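PDB 5XHH: Hcp1 family type VI secretion system effector from Salmonella typhimurium, which probably assembles, like other Hcp proteins, into hexameric rings that stack as the inner tube of the type VI secretion machine. Local coordinates for residues L28-N33 against E95-T100; D19-E24 against I83-K88; L56-Y61 against P67-Y72. One frame throughout, in Å; residues are numbered along the deposited sequence.

In the fold
The three contacts lie within one Hcp-family barrel built of two antiparallel sheets. Along the chain the segments run 19-24, 28-33, 56-61, 67-72, 83-88 and 95-100, so interactions 1 and 2 alternate, while interaction 3 is nested inside the loops that both close. Interactions 1 and 2, with centres about 11 Å apart, meet in one sheet through neighbouring strands 97-102 and 79-88. Interaction 3, about 15 Å from interaction 1 and 16 Å from interaction 2 between centres, meets interaction 1 in the other sheet through neighbouring strands 29-36 and 51-61. Interaction 1 joins the two sheets of the barrel, interaction 2 holds a loop to one and interaction 3 packs the helix on the other.

Interaction 1 of 3, residues L28-N33 against E95-T100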
loop_
_atom_site.group_PDB
_atom_site.type_symbol
_atom_site.label_atom_id
_atom_site.label_comp_id
_atom_site.label_asym_id
_atom_site.label_seq_id
_atom_site.Cartn_x
_atom_site.Cartn_y
_atom_site.Cartn_z
ATOM N N LEU A 28 3.938 -3.086 9.001
ATOM C CA LEU A 28 5.301 -3.260 9.486
ATOM C C LEU A 28 6.331 -2.646 8.535
ATOM O O LEU A 28 7.282 -2.012 8.991
ATOM C CB LEU A 28 5.586 -4.746 9.710
ATOM C CG LEU A 28 4.640 -5.410 10.734
ATOM C CD1 LEU A 28 4.654 -6.905 10.592
ATOM C CD2 LEU A 28 5.003 -4.980 12.177
ATOM N N SER A 29 6.142 -2.798 7.224
ATOM C CA SER A 29 7.054 -2.246 6.227
ATOM C C SER A 29 6.368 -2.293 4.867
ATOM O O SER A 29 5.371 -2.991 4.683
ATOM C CB SER A 29 8.379 -3.013 6.189
ATOM O OG SER A 29 8.205 -4.305 5.659
ATOM N N TRP A 30 6.939 -1.572 3.903
ATOM C CA TRP A 30 6.300 -1.400 2.600
ATOM C C TRP A 30 7.348 -0.928 1.610
ATOM O O TRP A 30 8.348 -0.328 1.995
ATOM C CB TRP A 30 5.140 -0.395 2.668
ATOM C CG TRP A 30 5.597 0.963 3.094
ATOM C CD1 TRP A 30 5.604 1.469 4.360
ATOM C CD2 TRP A 30 6.140 1.986 2.248
ATOM N NE1 TRP A 30 6.116 2.736 4.360
ATOM C CE2 TRP A 30 6.466 3.078 3.075
ATOM C CE3 TRP A 30 6.392 2.077 0.872
ATOM C CZ2 TRP A 30 7.018 4.269 2.568
ATOM C CZ3 TRP A 30 6.956 3.266 0.365
ATOM C CH2 TRP A 30 7.252 4.339 1.214
ATOM N N ARG A 31 7.099 -1.182 0.329
ATOM C CA ARG A 31 7.964 -0.670 -0.727
ATOM C C ARG A 31 7.236 -0.737 -2.065
ATOM O O ARG A 31 6.326 -1.545 -2.265
ATOM C CB ARG A 31 9.298 -1.433 -0.797
ATOM C CG ARG A 31 9.231 -2.844 -1.370
ATOM C CD ARG A 31 8.736 -3.839 -0.326
ATOM N NE ARG A 31 9.473 -3.754 0.934
ATOM C CZ ARG A 31 9.037 -4.252 2.088
ATOM N NH1 ARG A 31 9.765 -4.125 3.188
ATOM N NH2 ARG A 31 7.864 -4.865 2.147
ATOM N N TRP A 32 7.668 0.130 -2.978
ATOM C CA TRP A 32 7.233 0.150 -4.370
ATOM C C TRP A 32 8.234 1.009 -5.126
ATOM O O TRP A 32 9.030 1.723 -4.515
ATOM C CB TRP A 32 5.799 0.681 -4.525
ATOM C CG TRP A 32 5.575 2.129 -4.080
ATOM C CD1 TRP A 32 5.362 2.571 -2.812
ATOM C CD2 TRP A 32 5.515 3.298 -4.924
ATOM N NE1 TRP A 32 5.183 3.941 -2.805
ATOM C CE2 TRP A 32 5.273 4.410 -4.087
ATOM C CE3 TRP A 32 5.655 3.510 -6.296
ATOM C CZ2 TRP A 32 5.161 5.711 -4.583
ATOM C CZ3 TRP A 32 5.532 4.802 -6.792
ATOM C CH2 TRP A 32 5.294 5.886 -5.937
ATOM N N ASN A 33 8.218 0.915 -6.457
ATOM C CA ASN A 33 9.074 1.807 -7.226
ATOM C C ASN A 33 8.472 2.099 -8.593
ATOM O O ASN A 33 7.631 1.361 -9.110
ATOM C CB ASN A 33 10.522 1.275 -7.368
ATOM C CG ASN A 33 10.653 0.084 -8.302
ATOM O OD1 ASN A 33 10.580 0.218 -9.530
ATOM N ND2 ASN A 33 10.912 -1.085 -7.723
ATOM N N GLU A 95 1.647 13.284 10.350
ATOM C CA GLU A 95 1.802 12.330 9.263
ATOM C C GLU A 95 2.484 13.061 8.121
ATOM O O GLU A 95 1.848 13.674 7.261
ATOM C CB GLU A 95 0.446 11.762 8.885
ATOM C CG GLU A 95 -0.229 11.139 10.110
ATOM C CD GLU A 95 -1.721 10.945 9.947
ATOM O OE1 GLU A 95 -2.259 11.207 8.848
ATOM O OE2 GLU A 95 -2.357 10.527 10.931
ATOM N N TYR A 96 3.810 13.022 8.139
ATOM C CA TYR A 96 4.550 13.738 7.123
ATOM C C TYR A 96 4.421 13.085 5.753
ATOM O O TYR A 96 4.683 13.767 4.755
ATOM C CB TYR A 96 6.034 13.876 7.524
ATOM C CG TYR A 96 6.775 12.562 7.621
ATOM C CD1 TYR A 96 6.675 11.782 8.762
ATOM C CD2 TYR A 96 7.575 12.105 6.578
ATOM C CE1 TYR A 96 7.340 10.574 8.865
ATOM C CE2 TYR A 96 8.255 10.893 6.667
ATOM C CZ TYR A 96 8.126 10.132 7.819
ATOM O OH TYR A 96 8.774 8.924 7.940
ATOM N N LEU A 97 4.028 11.797 5.654
ATOM C CA LEU A 97 4.061 11.159 4.335
ATOM C C LEU A 97 2.761 10.424 4.027
ATOM O O LEU A 97 2.280 9.639 4.852
ATOM C CB LEU A 97 5.259 10.195 4.235
ATOM C CG LEU A 97 5.477 9.394 2.940
ATOM C CD1 LEU A 97 5.733 10.300 1.704
ATOM C CD2 LEU A 97 6.616 8.368 3.129
ATOM N N LYS A 98 2.226 10.628 2.816
ATOM C CA LYS A 98 0.976 9.975 2.422
ATOM C C LYS A 98 0.996 9.565 0.950
ATOM O O LYS A 98 1.362 10.358 0.085
ATOM C CB LYS A 98 -0.216 10.900 2.700
ATOM C CG LYS A 98 -1.567 10.383 2.236
ATOM C CD LYS A 98 -2.714 11.189 2.916
ATOM C CE LYS A 98 -3.997 11.144 2.107
ATOM N NZ LYS A 98 -5.242 11.676 2.799
ATOM N N TYR A 99 0.619 8.321 0.667
ATOM C CA TYR A 99 0.373 7.864 -0.694
ATOM C C TYR A 99 -1.097 7.494 -0.823
ATOM O O TYR A 99 -1.621 6.721 -0.011
ATOM C CB TYR A 99 1.224 6.644 -1.074
ATOM C CG TYR A 99 2.714 6.807 -0.907
ATOM C CD1 TYR A 99 3.474 7.474 -1.857
ATOM C CD2 TYR A 99 3.364 6.262 0.184
ATOM C CE1 TYR A 99 4.860 7.614 -1.705
ATOM C CE2 TYR A 99 4.728 6.400 0.350
ATOM C CZ TYR A 99 5.468 7.076 -0.600
ATOM O OH TYR A 99 6.812 7.192 -0.424
ATOM N N THR A 100 -1.746 8.009 -1.850
ATOM C CA THR A 100 -3.131 7.672 -2.170
ATOM C C THR A 100 -3.108 6.905 -3.484
ATOM O O THR A 100 -2.741 7.459 -4.524
ATOM C CB THR A 100 -3.997 8.931 -2.263
ATOM O OG1 THR A 100 -3.988 9.594 -0.995
ATOM C CG2 THR A 100 -5.413 8.574 -2.611
#
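Trp32 and Tyr99 mark the closest backbone approach, with CA atoms 11.0 Å apart. Their strands run 59° apart over the touching residues and exchange no hydrogen bond, so side chains alone make the contact. In the Hcp beta barrel strand 29-36 of one sheet faces strand 97-102 of the other, and an aromatic cluster of Trp30, Trp32 and Tyr99 bridges them. The Tyr99 ring meets both indoles on the same side of its plane, Trp32 over the face and Trp30 nearer CE2 and the hydroxyl. Trp32 brings its edge over that face in a T-shaped (edge-to-face) pair: its five-membered ring is at 88° to the phenol, and NE1 sits 3.7 Å above the Tyr99 ring plane, over its centre. The benzo part of the same indole continues this edge, bringing Trp32 CZ2 to 3.5 Å from Tyr99 CE1. Toward Trp30 the roles change, because here Tyr99 offers its edge to the indole face in an offset pair with centroids 5.2 Å apart. Both tryptophans hold CG between the backbone N and the carbonyl carbon (chi1 61° for Trp30), and their indoles reach across in the same sense from alternate residues. Leu97 adds a methyl beside Trp30, which also touches Ile5 and Met86. At the far rim of this indole, CH2 lies 3.4 Å from Tyr99 CE2 and 3.3 Å from Tyr99 OH.

Interaction 2 of 3, residues D19-E24 against I83-K88; sequences DKHKNE and ILVMRK
His21 is the residue of the 19-24 loop that reaches strand 83-88, and its imidazole approaches both Val85 and Arg87. With CG beside the backbone N and anti to the carbonyl carbon (chi1 -60°), the ring crosses the valine at about a right angle, placing His21 CE1 4.0 Å from Val85 CG1. On the other side of NE2, His21 CD2 lies 4.1 Å from Arg87 NH1, with planes 75° apart; the guanidinium is held by salt bridges to Asp18 through NH2 and to Asp4 through NE. From His21 the chain makes a type II beta turn, closed by Glu24 N donating to His21 O at 3.1 Å. The turn returns the Glu24 carboxylate to the ring: His21 ND1 donates to Glu24 OE2 at 2.9 Å, close to the imidazole plane but from above the carboxylate. The other nitrogen, NE2, bonds to Glu95, so two carboxylates fix the ring's rotation. A water 2.8 Å from Glu24 OE2 and 2.9 Å from Ile83 O bridges the two. The His-carboxylate bond braces the turn, while imidazole packing on Val85 and Arg87, the Glu95 bond and the Arg87-Asp18 salt bridge attach this loop to the Hcp barrel sheet.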
loop_
_atom_site.group_PDB
_atom_site.type_symbol
_atom_site.label_atom_id
_atom_site.label_comp_id
_atom_site.label_asym_id
_atom_site.label_seq_id
_atom_site.Cartn_x
_atom_site.Cartn_y
_atom_site.Cartn_z
ATOM N N ASP A 19 -6.557 6.492 17.292
ATOM C CA ASP A 19 -7.699 7.394 17.200
ATOM C C ASP A 19 -7.897 7.902 15.781
ATOM O O ASP A 19 -9.028 7.943 15.291
ATOM C CB ASP A 19 -7.528 8.567 18.163
ATOM C CG ASP A 19 -8.114 8.284 19.526
ATOM O OD1 ASP A 19 -9.227 7.715 19.569
ATOM O OD2 ASP A 19 -7.465 8.623 20.542
ATOM N N LYS A 20 -6.816 8.293 15.108
ATOM C CA LYS A 20 -6.951 8.848 13.767
ATOM C C LYS A 20 -7.076 7.778 12.690
ATOM O O LYS A 20 -7.485 8.095 11.571
ATOM C CB LYS A 20 -5.755 9.753 13.432
ATOM C CG LYS A 20 -5.502 10.889 14.410
ATOM C CD LYS A 20 -6.724 11.774 14.592
ATOM C CE LYS A 20 -7.027 12.592 13.345
ATOM N NZ LYS A 20 -8.200 13.479 13.561
ATOM N N HIS A 21 -6.729 6.533 12.986
ATOM C CA HIS A 21 -6.661 5.485 11.976
ATOM C C HIS A 21 -7.353 4.234 12.457
ATOM O O HIS A 21 -6.907 3.108 12.198
ATOM C CB HIS A 21 -5.211 5.193 11.595
ATOM C CG HIS A 21 -4.520 6.384 11.029
ATOM N ND1 HIS A 21 -4.515 6.663 9.682
ATOM C CD2 HIS A 21 -3.889 7.419 11.633
ATOM C CE1 HIS A 21 -3.878 7.803 9.475
ATOM N NE2 HIS A 21 -3.483 8.277 10.643
ATOM N N LYS A 22 -8.466 4.406 13.157
ATOM C CA LYS A 22 -9.133 3.250 13.721
ATOM C C LYS A 22 -9.592 2.319 12.610
ATOM O O LYS A 22 -10.089 2.763 11.569
ATOM C CB LYS A 22 -10.312 3.684 14.594
ATOM C CG LYS A 22 -10.760 2.588 15.548
ATOM C CD LYS A 22 -11.025 3.137 16.932
ATOM C CE LYS A 22 -12.111 4.197 16.872
ATOM N NZ LYS A 22 -13.419 3.589 16.509
ATOM N N ASN A 23 -9.386 1.020 12.829
ATOM C CA ASN A 23 -9.757 -0.047 11.898
ATOM C C ASN A 23 -9.025 0.045 10.556
ATOM O O ASN A 23 -9.491 -0.488 9.546
ATOM C CB ASN A 23 -11.267 -0.075 11.692
ATOM C CG ASN A 23 -11.995 -0.229 13.002
ATOM O OD1 ASN A 23 -11.844 -1.239 13.687
ATOM N ND2 ASN A 23 -12.736 0.790 13.387
ATOM N N GLU A 24 -7.875 0.696 10.532
ATOM C CA GLU A 24 -6.962 0.578 9.407
ATOM C C GLU A 24 -5.932 -0.495 9.717
ATOM O O GLU A 24 -5.852 -1.001 10.839
ATOM C CB GLU A 24 -6.303 1.922 9.111
ATOM C CG GLU A 24 -7.335 2.979 8.799
ATOM C CD GLU A 24 -6.733 4.334 8.465
ATOM O OE1 GLU A 24 -7.499 5.318 8.446
ATOM O OE2 GLU A 24 -5.512 4.421 8.232
ATOM N N ILE A 83 -5.058 4.246 1.159
ATOM C CA ILE A 83 -4.277 5.380 1.631
ATOM C C ILE A 83 -3.229 4.861 2.593
ATOM O O ILE A 83 -3.562 4.237 3.606
ATOM C CB ILE A 83 -5.148 6.442 2.316
ATOM C CG1 ILE A 83 -6.246 6.923 1.366
ATOM C CG2 ILE A 83 -4.270 7.590 2.770
ATOM C CD1 ILE A 83 -7.252 7.892 2.007
ATOM N N LEU A 84 -1.967 5.120 2.284
ATOM C CA LEU A 84 -0.849 4.709 3.112
ATOM C C LEU A 84 -0.284 5.966 3.750
ATOM O O LEU A 84 0.086 6.905 3.045
ATOM C CB LEU A 84 0.201 3.971 2.274
ATOM C CG LEU A 84 1.295 3.173 2.988
ATOM C CD1 LEU A 84 2.176 2.446 1.967
ATOM C CD2 LEU A 84 2.157 4.069 3.853
ATOM N N VAL A 85 -0.205 5.975 5.075
ATOM C CA VAL A 85 0.258 7.128 5.829
ATOM C C VAL A 85 1.401 6.692 6.741
ATOM O O VAL A 85 1.329 5.638 7.374
ATOM C CB VAL A 85 -0.892 7.744 6.646
ATOM C CG1 VAL A 85 -0.347 8.530 7.793
ATOM C CG2 VAL A 85 -1.796 8.607 5.735
ATOM N N MET A 86 2.452 7.504 6.804
ATOM C CA MET A 86 3.584 7.258 7.683
ATOM C C MET A 86 3.862 8.502 8.509
ATOM O O MET A 86 3.902 9.625 7.968
ATOM C CB MET A 86 4.820 6.855 6.875
ATOM C CG MET A 86 5.996 6.368 7.687
ATOM S SD MET A 86 7.116 5.440 6.608
ATOM C CE MET A 86 8.454 5.090 7.759
ATOM N N ARG A 87 4.081 8.286 9.811
ATOM C CA ARG A 87 4.386 9.356 10.749
ATOM C C ARG A 87 5.413 8.894 11.773
ATOM O O ARG A 87 5.523 7.706 12.080
ATOM C CB ARG A 87 3.130 9.825 11.496
ATOM C CG ARG A 87 2.741 8.904 12.628
ATOM C CD ARG A 87 1.397 9.253 13.263
ATOM N NE ARG A 87 1.057 8.282 14.305
ATOM C CZ ARG A 87 -0.168 8.089 14.783
ATOM N NH1 ARG A 87 -1.189 8.796 14.320
ATOM N NH2 ARG A 87 -0.372 7.184 15.728
ATOM N N LYS A 88 6.141 9.866 12.316
ATOM C CA LYS A 88 7.037 9.646 13.443
ATOM C C LYS A 88 6.223 9.332 14.688
ATOM O O LYS A 88 5.248 10.024 14.996
ATOM C CB LYS A 88 7.889 10.898 13.679
ATOM C CG LYS A 88 9.075 10.751 14.622
ATOM C CD LYS A 88 9.883 9.500 14.364
ATOM C CE LYS A 88 11.221 9.572 15.074
ATOM N NZ LYS A 88 12.043 8.371 14.818
HETATM O O HOH W 1 -3.972 5.588 6.187
#

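Interaction 3 of 3, residues L56-Y61 against P67-Y72; sequences LDFDHY and PNLFKY
Van der Waals contact is carried by one methyl: Leu69 CD1 meets both Phe58 and His60, two residues on the same side of strand 51-61. It lies 3.9 Å from His60 NE2 and 4.1 Å from His60 CE1, with the leucine and histidine side chains arriving from opposite directions. Phe58 makes the apolar contact with its far ring atom, CZ standing 4.4 Å from Leu69 CD1, a looser approach. The leucine is directed there from its helix by a first torsion of -66°, CG lying anti to the carbonyl carbon. Here the helix of the Hcp fold, residues 66-75, which follows strand 51-61 after a short loop, packs against the barrel; Leu69 also touches Ile9 and Ile12, and Phe58 also touches Leu7 and Val125. Hydrogen bonds from both nitrogens hold the imidazole: His60 NE2 with Glu123 of strand 121-129, ND1 with Asp63 of the loop before the helix. Both nitrogens of this buried ring are therefore engaged, which fixes its rotation about the CB-CG bond beside the methyl. Within the helix, the backbone bond from Lys71 N to Pro67 O spans 2.9 Å, and so does that from Tyr72 N to Asn68 O. One turn of side chains is joined as well: Lys71 NZ donates to Asn68 OD1 at 3.1 Å, from 35° above the carbonyl plane.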
loop_
_atom_site.group_PDB
_atom_site.type_symbol
_atom_site.label_atom_id
_atom_site.label_comp_id
_atom_site.label_asym_id
_atom_site.label_seq_id
_atom_site.Cartn_x
_atom_site.Cartn_y
_atom_site.Cartn_z
ATOM N N LEU A 56 2.499 -2.322 -4.907
ATOM C CA LEU A 56 2.791 -2.031 -3.515
ATOM C C LEU A 56 3.003 -3.346 -2.770
ATOM O O LEU A 56 2.095 -4.182 -2.714
ATOM C CB LEU A 56 1.644 -1.242 -2.890
ATOM C CG LEU A 56 1.802 -1.038 -1.378
ATOM C CD1 LEU A 56 3.030 -0.151 -1.040
ATOM C CD2 LEU A 56 0.540 -0.452 -0.803
ATOM N N ASP A 57 4.201 -3.540 -2.216
ATOM C CA ASP A 57 4.491 -4.678 -1.348
ATOM C C ASP A 57 4.459 -4.186 0.097
ATOM O O ASP A 57 5.152 -3.226 0.435
ATOM C CB ASP A 57 5.852 -5.290 -1.712
ATOM C CG ASP A 57 6.261 -6.479 -0.809
ATOM O OD1 ASP A 57 6.221 -6.371 0.432
ATOM O OD2 ASP A 57 6.656 -7.527 -1.352
ATOM N N PHE A 58 3.656 -4.822 0.951
ATOM C CA PHE A 58 3.675 -4.450 2.360
ATOM C C PHE A 58 3.593 -5.692 3.237
ATOM O O PHE A 58 3.184 -6.765 2.793
ATOM C CB PHE A 58 2.568 -3.435 2.715
ATOM C CG PHE A 58 1.174 -4.005 2.789
ATOM C CD1 PHE A 58 0.673 -4.491 3.987
ATOM C CD2 PHE A 58 0.346 -3.987 1.691
ATOM C CE1 PHE A 58 -0.615 -5.008 4.068
ATOM C CE2 PHE A 58 -0.954 -4.488 1.765
ATOM C CZ PHE A 58 -1.431 -4.991 2.958
ATOM N N ASP A 59 4.002 -5.525 4.491
ATOM C CA ASP A 59 4.005 -6.586 5.499
ATOM C C ASP A 59 3.109 -6.155 6.656
ATOM O O ASP A 59 3.115 -4.979 7.052
ATOM C CB ASP A 59 5.445 -6.848 6.006
ATOM C CG ASP A 59 5.582 -8.139 6.826
ATOM O OD1 ASP A 59 4.679 -9.017 6.820
ATOM O OD2 ASP A 59 6.627 -8.275 7.493
ATOM N N HIS A 60 2.322 -7.085 7.189
ATOM C CA HIS A 60 1.621 -6.777 8.427
ATOM C C HIS A 60 1.508 -8.055 9.245
ATOM O O HIS A 60 1.712 -9.159 8.733
ATOM C CB HIS A 60 0.237 -6.158 8.160
ATOM C CG HIS A 60 -0.757 -7.122 7.579
ATOM N ND1 HIS A 60 -2.041 -7.256 8.068
ATOM C CD2 HIS A 60 -0.646 -8.013 6.567
ATOM C CE1 HIS A 60 -2.674 -8.189 7.381
ATOM N NE2 HIS A 60 -1.850 -8.664 6.466
ATOM N N TYR A 61 1.211 -7.900 10.533
ATOM C CA TYR A 61 0.834 -9.066 11.323
ATOM C C TYR A 61 -0.474 -9.618 10.786
ATOM O O TYR A 61 -1.324 -8.867 10.305
ATOM C CB TYR A 61 0.696 -8.708 12.807
ATOM C CG TYR A 61 2.015 -8.405 13.467
ATOM C CD1 TYR A 61 3.033 -9.339 13.456
ATOM C CD2 TYR A 61 2.241 -7.193 14.098
ATOM C CE1 TYR A 61 4.246 -9.075 14.038
ATOM C CE2 TYR A 61 3.467 -6.913 14.698
ATOM C CZ TYR A 61 4.461 -7.864 14.656
ATOM O OH TYR A 61 5.684 -7.633 15.233
ATOM N N PRO A 67 -8.265 -12.386 6.146
ATOM C CA PRO A 67 -9.233 -13.171 5.362
ATOM C C PRO A 67 -9.817 -12.392 4.202
ATOM O O PRO A 67 -10.098 -12.977 3.149
ATOM C CB PRO A 67 -10.310 -13.551 6.395
ATOM C CG PRO A 67 -9.652 -13.393 7.731
ATOM C CD PRO A 67 -8.715 -12.224 7.540
ATOM N N ASN A 68 -9.984 -11.075 4.347
ATOM C CA ASN A 68 -10.540 -10.302 3.246
ATOM C C ASN A 68 -9.509 -10.009 2.172
ATOM O O ASN A 68 -9.859 -9.971 0.990
ATOM C CB ASN A 68 -11.163 -9.010 3.768
ATOM C CG ASN A 68 -12.579 -9.221 4.250
ATOM O OD1 ASN A 68 -13.348 -9.931 3.616
ATOM N ND2 ASN A 68 -12.921 -8.633 5.385
ATOM N N LEU A 69 -8.246 -9.790 2.544
ATOM C CA LEU A 69 -7.204 -9.724 1.519
ATOM C C LEU A 69 -7.167 -11.020 0.708
ATOM O O LEU A 69 -7.140 -10.993 -0.523
ATOM C CB LEU A 69 -5.846 -9.433 2.161
ATOM C CG LEU A 69 -5.712 -8.063 2.819
ATOM C CD1 LEU A 69 -4.517 -8.050 3.721
ATOM C CD2 LEU A 69 -5.562 -6.984 1.739
ATOM N N PHE A 70 -7.185 -12.170 1.393
ATOM C CA PHE A 70 -7.301 -13.458 0.709
ATOM C C PHE A 70 -8.508 -13.500 -0.228
ATOM O O PHE A 70 -8.393 -13.872 -1.404
ATOM C CB PHE A 70 -7.394 -14.574 1.755
ATOM C CG PHE A 70 -7.681 -15.930 1.173
ATOM C CD1 PHE A 70 -6.651 -16.726 0.697
ATOM C CD2 PHE A 70 -8.985 -16.412 1.108
ATOM C CE1 PHE A 70 -6.917 -17.978 0.155
ATOM C CE2 PHE A 70 -9.257 -17.664 0.563
ATOM C CZ PHE A 70 -8.224 -18.447 0.089
ATOM N N LYS A 71 -9.681 -13.130 0.281
ATOM C CA LYS A 71 -10.904 -13.211 -0.512
ATOM C C LYS A 71 -10.832 -12.332 -1.764
ATOM O O LYS A 71 -11.149 -12.783 -2.868
ATOM C CB LYS A 71 -12.094 -12.829 0.361
ATOM C CG LYS A 71 -13.269 -12.220 -0.377
ATOM C CD LYS A 71 -14.498 -12.384 0.467
ATOM C CE LYS A 71 -15.405 -11.221 0.260
ATOM N NZ LYS A 71 -14.775 -10.032 0.909
ATOM N N TYR A 72 -10.387 -11.070 -1.615
ATOM C CA TYR A 72 -10.241 -10.187 -2.775
ATOM C C TYR A 72 -9.220 -10.727 -3.758
ATOM O O TYR A 72 -9.368 -10.553 -4.970
ATOM C CB TYR A 72 -9.820 -8.788 -2.346
ATOM C CG TYR A 72 -10.940 -7.844 -2.006
ATOM C CD1 TYR A 72 -11.786 -8.080 -0.925
ATOM C CD2 TYR A 72 -11.127 -6.685 -2.747
ATOM C CE1 TYR A 72 -12.796 -7.182 -0.611
ATOM C CE2 TYR A 72 -12.123 -5.790 -2.434
ATOM C CZ TYR A 72 -12.952 -6.043 -1.370
ATOM O OH TYR A 72 -13.941 -5.151 -1.055
#